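Local atomic coordinates of twitching motility pilus retraction protein (Geobacter sulfurreducens PCA, PDB entry 5ZFQ), a protein that probably powers the retraction of type IV pili as a hexameric motor driven by ATP hydrolysis. Residues A[36-48]-A[113-125]. Numbering follows the deposited sequence.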
loop_
_atom_site.group_PDB
_atom_site.type_symbol
_atom_site.label_atom_id
_atom_site.label_comp_id
_atom_site.label_asym_id
_atom_site.label_seq_id
_atom_site.Cartn_x
_atom_site.Cartn_y
_atom_site.Cartn_z
ATOM N N LEU A 36 0.880 -4.434 -50.089
ATOM C CA LEU A 36 1.042 -3.220 -49.296
ATOM C C LEU A 36 2.277 -2.424 -49.701
ATOM O O LEU A 36 2.188 -1.227 -50.003
ATOM C CB LEU A 36 1.121 -3.568 -47.811
ATOM C CG LEU A 36 1.453 -2.418 -46.839
ATOM C CD1 LEU A 36 0.350 -1.311 -46.725
ATOM C CD2 LEU A 36 1.808 -2.975 -45.459
ATOM N N VAL A 37 3.427 -3.092 -49.713
ATOM C CA VAL A 37 4.691 -2.416 -49.980
ATOM C C VAL A 37 4.747 -1.916 -51.421
ATOM O O VAL A 37 5.057 -0.747 -51.649
ATOM C CB VAL A 37 5.914 -3.330 -49.702
ATOM C CG1 VAL A 37 7.201 -2.621 -50.085
ATOM C CG2 VAL A 37 5.969 -3.738 -48.234
ATOM N N ASN A 38 4.435 -2.794 -52.378
ATOM C CA ASN A 38 4.413 -2.443 -53.797
ATOM C C ASN A 38 3.617 -1.173 -54.080
ATOM O O ASN A 38 4.007 -0.361 -54.933
ATOM C CB ASN A 38 3.836 -3.586 -54.630
ATOM C CG ASN A 38 4.838 -4.697 -54.887
ATOM O OD1 ASN A 38 6.034 -4.536 -54.649
ATOM N ND2 ASN A 38 4.349 -5.835 -55.374
ATOM N N ARG A 39 2.513 -0.987 -53.356
ATOM C CA ARG A 39 1.622 0.129 -53.655
ATOM C C ARG A 39 1.952 1.387 -52.845
ATOM O O ARG A 39 1.185 2.356 -52.853
ATOM C CB ARG A 39 0.166 -0.291 -53.442
ATOM C CG ARG A 39 -0.245 -1.397 -54.391
ATOM C CD ARG A 39 -1.698 -1.690 -54.292
ATOM N NE ARG A 39 -2.485 -0.533 -54.683
ATOM C CZ ARG A 39 -3.801 -0.477 -54.544
ATOM N NH1 ARG A 39 -4.449 -1.512 -54.035
ATOM N NH2 ARG A 39 -4.467 0.608 -54.892
ATOM N N GLY A 40 3.113 1.378 -52.188
ATOM C CA GLY A 40 3.566 2.524 -51.425
ATOM C C GLY A 40 2.674 2.779 -50.226
ATOM O O GLY A 40 2.449 3.927 -49.833
ATOM N N GLY A 41 2.160 1.700 -49.644
ATOM C CA GLY A 41 1.295 1.808 -48.490
ATOM C C GLY A 41 2.075 1.843 -47.193
ATOM O O GLY A 41 3.259 1.494 -47.163
ATOM N N SER A 42 1.415 2.272 -46.117
ATOM C CA SER A 42 2.062 2.329 -44.801
ATOM C C SER A 42 1.396 1.351 -43.838
ATOM O O SER A 42 2.067 0.719 -43.028
ATOM C CB SER A 42 2.029 3.755 -44.215
ATOM O OG SER A 42 0.705 4.232 -44.026
ATOM N N ASP A 43 0.078 1.214 -43.946
ATOM C CA ASP A 43 -0.687 0.442 -42.969
ATOM C C ASP A 43 -1.612 -0.580 -43.625
ATOM O O ASP A 43 -2.305 -0.276 -44.590
ATOM C CB ASP A 43 -1.496 1.387 -42.083
ATOM C CG ASP A 43 -0.642 2.459 -41.472
ATOM O OD1 ASP A 43 -0.056 2.191 -40.411
ATOM O OD2 ASP A 43 -0.539 3.570 -42.062
ATOM N N LEU A 44 -1.607 -1.795 -43.097
ATOM C CA LEU A 44 -2.496 -2.846 -43.579
ATOM C C LEU A 44 -3.489 -3.233 -42.477
ATOM O O LEU A 44 -3.095 -3.527 -41.333
ATOM C CB LEU A 44 -1.690 -4.068 -44.040
ATOM C CG LEU A 44 -2.513 -5.334 -44.312
ATOM C CD1 LEU A 44 -3.413 -5.161 -45.568
ATOM C CD2 LEU A 44 -1.603 -6.570 -44.417
ATOM N N HIS A 45 -4.779 -3.209 -42.801
ATOM C CA HIS A 45 -5.777 -3.534 -41.788
ATOM C C HIS A 45 -6.462 -4.842 -42.094
ATOM O O HIS A 45 -6.949 -5.055 -43.204
ATOM C CB HIS A 45 -6.803 -2.423 -41.656
ATOM C CG HIS A 45 -6.268 -1.202 -40.990
ATOM N ND1 HIS A 45 -6.412 -0.974 -39.640
ATOM C CD2 HIS A 45 -5.556 -0.158 -41.478
ATOM C CE1 HIS A 45 -5.821 0.168 -39.326
ATOM N NE2 HIS A 45 -5.295 0.682 -40.423
ATOM N N ILE A 46 -6.478 -5.712 -41.088
ATOM C CA ILE A 46 -7.101 -7.028 -41.192
ATOM C C ILE A 46 -8.208 -7.141 -40.147
ATOM O O ILE A 46 -7.950 -7.408 -38.965
ATOM C CB ILE A 46 -6.076 -8.192 -40.986
ATOM C CG1 ILE A 46 -4.878 -8.024 -41.925
ATOM C CG2 ILE A 46 -6.763 -9.538 -41.154
ATOM C CD1 ILE A 46 -5.265 -8.049 -43.411
ATOM N N THR A 47 -9.443 -6.947 -40.586
ATOM C CA THR A 47 -10.545 -7.013 -39.665
ATOM C C THR A 47 -11.731 -7.602 -40.401
ATOM O O THR A 47 -11.775 -7.553 -41.633
ATOM C CB THR A 47 -10.859 -5.626 -39.095
ATOM O OG1 THR A 47 -11.644 -5.768 -37.910
ATOM C CG2 THR A 47 -11.607 -4.774 -40.111
ATOM N N THR A 48 -12.685 -8.160 -39.661
ATOM C CA THR A 48 -13.807 -8.871 -40.279
ATOM C C THR A 48 -14.841 -7.968 -40.957
ATOM O O THR A 48 -15.013 -6.816 -40.585
ATOM C CB THR A 48 -14.543 -9.734 -39.248
ATOM O OG1 THR A 48 -15.049 -8.898 -38.200
ATOM C CG2 THR A 48 -13.596 -10.782 -38.662
ATOM N N ILE A 113 -8.342 -8.275 -30.148
ATOM C CA ILE A 113 -9.678 -8.834 -30.273
ATOM C C ILE A 113 -10.697 -7.711 -30.378
ATOM O O ILE A 113 -10.744 -6.789 -29.540
ATOM C CB ILE A 113 -10.053 -9.766 -29.079
ATOM C CG1 ILE A 113 -9.116 -10.977 -29.002
ATOM C CG2 ILE A 113 -11.476 -10.268 -29.235
ATOM C CD1 ILE A 113 -9.102 -11.824 -30.264
ATOM N N GLN A 114 -11.522 -7.770 -31.415
ATOM C CA GLN A 114 -12.662 -6.861 -31.458
ATOM C C GLN A 114 -13.909 -7.663 -31.793
ATOM O O GLN A 114 -13.912 -8.469 -32.719
ATOM C CB GLN A 114 -12.422 -5.708 -32.447
ATOM C CG GLN A 114 -12.468 -6.066 -33.918
ATOM C CD GLN A 114 -13.865 -5.886 -34.503
ATOM O OE1 GLN A 114 -14.585 -4.926 -34.164
ATOM N NE2 GLN A 114 -14.264 -6.818 -35.379
ATOM N N ARG A 115 -14.945 -7.452 -30.987
ATOM C CA ARG A 115 -16.223 -8.139 -31.134
ATOM C C ARG A 115 -16.067 -9.668 -31.328
ATOM O O ARG A 115 -16.705 -10.278 -32.202
ATOM C CB ARG A 115 -17.012 -7.499 -32.280
ATOM C CG ARG A 115 -17.707 -6.209 -31.850
ATOM C CD ARG A 115 -18.427 -5.526 -32.997
ATOM N NE ARG A 115 -17.505 -4.894 -33.951
ATOM C CZ ARG A 115 -17.896 -4.162 -35.004
ATOM N NH1 ARG A 115 -19.199 -3.964 -35.241
ATOM N NH2 ARG A 115 -16.992 -3.621 -35.822
ATOM N N GLY A 116 -15.193 -10.265 -30.516
ATOM C CA GLY A 116 -14.987 -11.702 -30.526
ATOM C C GLY A 116 -14.059 -12.218 -31.612
ATOM O O GLY A 116 -13.813 -13.429 -31.700
ATOM N N ALA A 117 -13.552 -11.307 -32.441
ATOM C CA ALA A 117 -12.717 -11.672 -33.576
ATOM C C ALA A 117 -11.310 -11.093 -33.489
ATOM O O ALA A 117 -11.079 -10.034 -32.909
ATOM C CB ALA A 117 -13.373 -11.225 -34.876
ATOM N N VAL A 118 -10.377 -11.802 -34.098
ATOM C CA VAL A 118 -9.022 -11.333 -34.264
ATOM C C VAL A 118 -9.008 -10.174 -35.247
ATOM O O VAL A 118 -9.769 -10.153 -36.208
ATOM C CB VAL A 118 -8.105 -12.479 -34.745
ATOM C CG1 VAL A 118 -6.741 -11.962 -35.145
ATOM C CG2 VAL A 118 -7.969 -13.495 -33.641
ATOM N N ALA A 119 -8.156 -9.194 -34.974
ATOM C CA ALA A 119 -8.016 -8.020 -35.816
ATOM C C ALA A 119 -6.533 -7.630 -35.855
ATOM O O ALA A 119 -5.829 -7.730 -34.850
ATOM C CB ALA A 119 -8.882 -6.868 -35.299
ATOM N N GLY A 120 -6.049 -7.207 -37.012
ATOM C CA GLY A 120 -4.644 -6.908 -37.148
ATOM C C GLY A 120 -4.385 -5.567 -37.794
ATOM O O GLY A 120 -5.108 -5.113 -38.706
ATOM N N VAL A 121 -3.351 -4.904 -37.301
ATOM C CA VAL A 121 -2.840 -3.748 -38.011
ATOM C C VAL A 121 -1.350 -3.963 -38.256
ATOM O O VAL A 121 -0.575 -4.276 -37.326
ATOM C CB VAL A 121 -3.088 -2.428 -37.253
ATOM C CG1 VAL A 121 -2.462 -1.266 -38.020
ATOM C CG2 VAL A 121 -4.587 -2.211 -37.070
ATOM N N PHE A 122 -0.962 -3.811 -39.521
ATOM C CA PHE A 122 0.420 -4.026 -39.894
ATOM C C PHE A 122 1.005 -2.795 -40.543
ATOM O O PHE A 122 0.380 -2.146 -41.382
ATOM C CB PHE A 122 0.516 -5.268 -40.773
ATOM C CG PHE A 122 -0.012 -6.484 -40.080
ATOM C CD1 PHE A 122 0.813 -7.247 -39.278
ATOM C CD2 PHE A 122 -1.355 -6.813 -40.159
ATOM C CE1 PHE A 122 0.305 -8.346 -38.588
ATOM C CE2 PHE A 122 -1.872 -7.909 -39.480
ATOM C CZ PHE A 122 -1.043 -8.682 -38.697
ATOM N N ARG A 123 2.209 -2.459 -40.098
ATOM C CA ARG A 123 2.836 -1.195 -40.460
ATOM C C ARG A 123 4.231 -1.438 -40.999
ATOM O O ARG A 123 5.023 -2.137 -40.384
ATOM C CB ARG A 123 2.877 -0.256 -39.241
ATOM C CG ARG A 123 1.512 -0.001 -38.606
ATOM C CD ARG A 123 1.580 1.001 -37.469
ATOM N NE ARG A 123 2.140 0.415 -36.253
ATOM C CZ ARG A 123 2.935 1.055 -35.385
ATOM N NH1 ARG A 123 3.296 2.312 -35.601
ATOM N NH2 ARG A 123 3.377 0.429 -34.293
ATOM N N VAL A 124 4.525 -0.862 -42.153
ATOM C CA VAL A 124 5.863 -0.913 -42.723
ATOM C C VAL A 124 6.922 -0.200 -41.877
ATOM O O VAL A 124 6.767 0.971 -41.510
ATOM C CB VAL A 124 5.880 -0.293 -44.132
ATOM C CG1 VAL A 124 7.318 -0.211 -44.677
ATOM C CG2 VAL A 124 4.990 -1.107 -45.060
ATOM N N ILE A 125 7.994 -0.919 -41.565
ATOM C CA ILE A 125 9.196 -0.288 -41.036
ATOM C C ILE A 125 10.129 0.003 -42.195
ATOM O O ILE A 125 10.650 -0.916 -42.829
ATOM C CB ILE A 125 9.931 -1.165 -40.007
ATOM C CG1 ILE A 125 9.056 -1.421 -38.787
ATOM C CG2 ILE A 125 11.212 -0.499 -39.566
ATOM C CD1 ILE A 125 9.667 -2.408 -37.846
HETATM O O HOH W 1 -11.859 -8.536 -36.760
#
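Ile46 sets its CG1 against the edge of the Phe122 ring, 3.9 Å from CE2, near the ring plane. Phe122 CG lies anti to its own carbonyl carbon (chi1 -58°), and this swings the ring along the strand over Gly120, where no side chain competes for the space. Leu44 joins on the same face, its CB 4.1 Å from Phe122 CB, and helix 29-38 closes over all three through Leu32, Leu33 and Met29. In the last turn of that helix, before the Schellman motif whose C-prime residue is Gly40, Leu36 CD2 packs 3.7 Å from Val124 CG2. Strands 43-46 and 117-125 are antiparallel neighbours in the middle of the six-stranded N-terminal sheet, which stands apart from the sheet carrying the probable Walker A loop. Five backbone bonds zip them together, from Val124 N to Ser42 O at one end to Gly120 N to Ile46 O at the other. On the opposite face Val121 CG1 sits over the His45 ring in a CH-pi contact, 4.2 Å from its centroid, while His45 NE2 is hydrogen-bonded to OD2 of Asp222 of a second subunit. Nearby, Asp43 OD1 lies 3.2 Å from Arg123 CG, alongside the aliphatic part of that chain. Where the strands diverge, one water accepts hydrogen bonds from Thr48 N (3.0 Å) and Gln114 NE2 and donates one to Val118 O (2.7 Å). Gln114 OE1 accepts from Arg115 NE and NH2, and from Gln201 N of the second subunit.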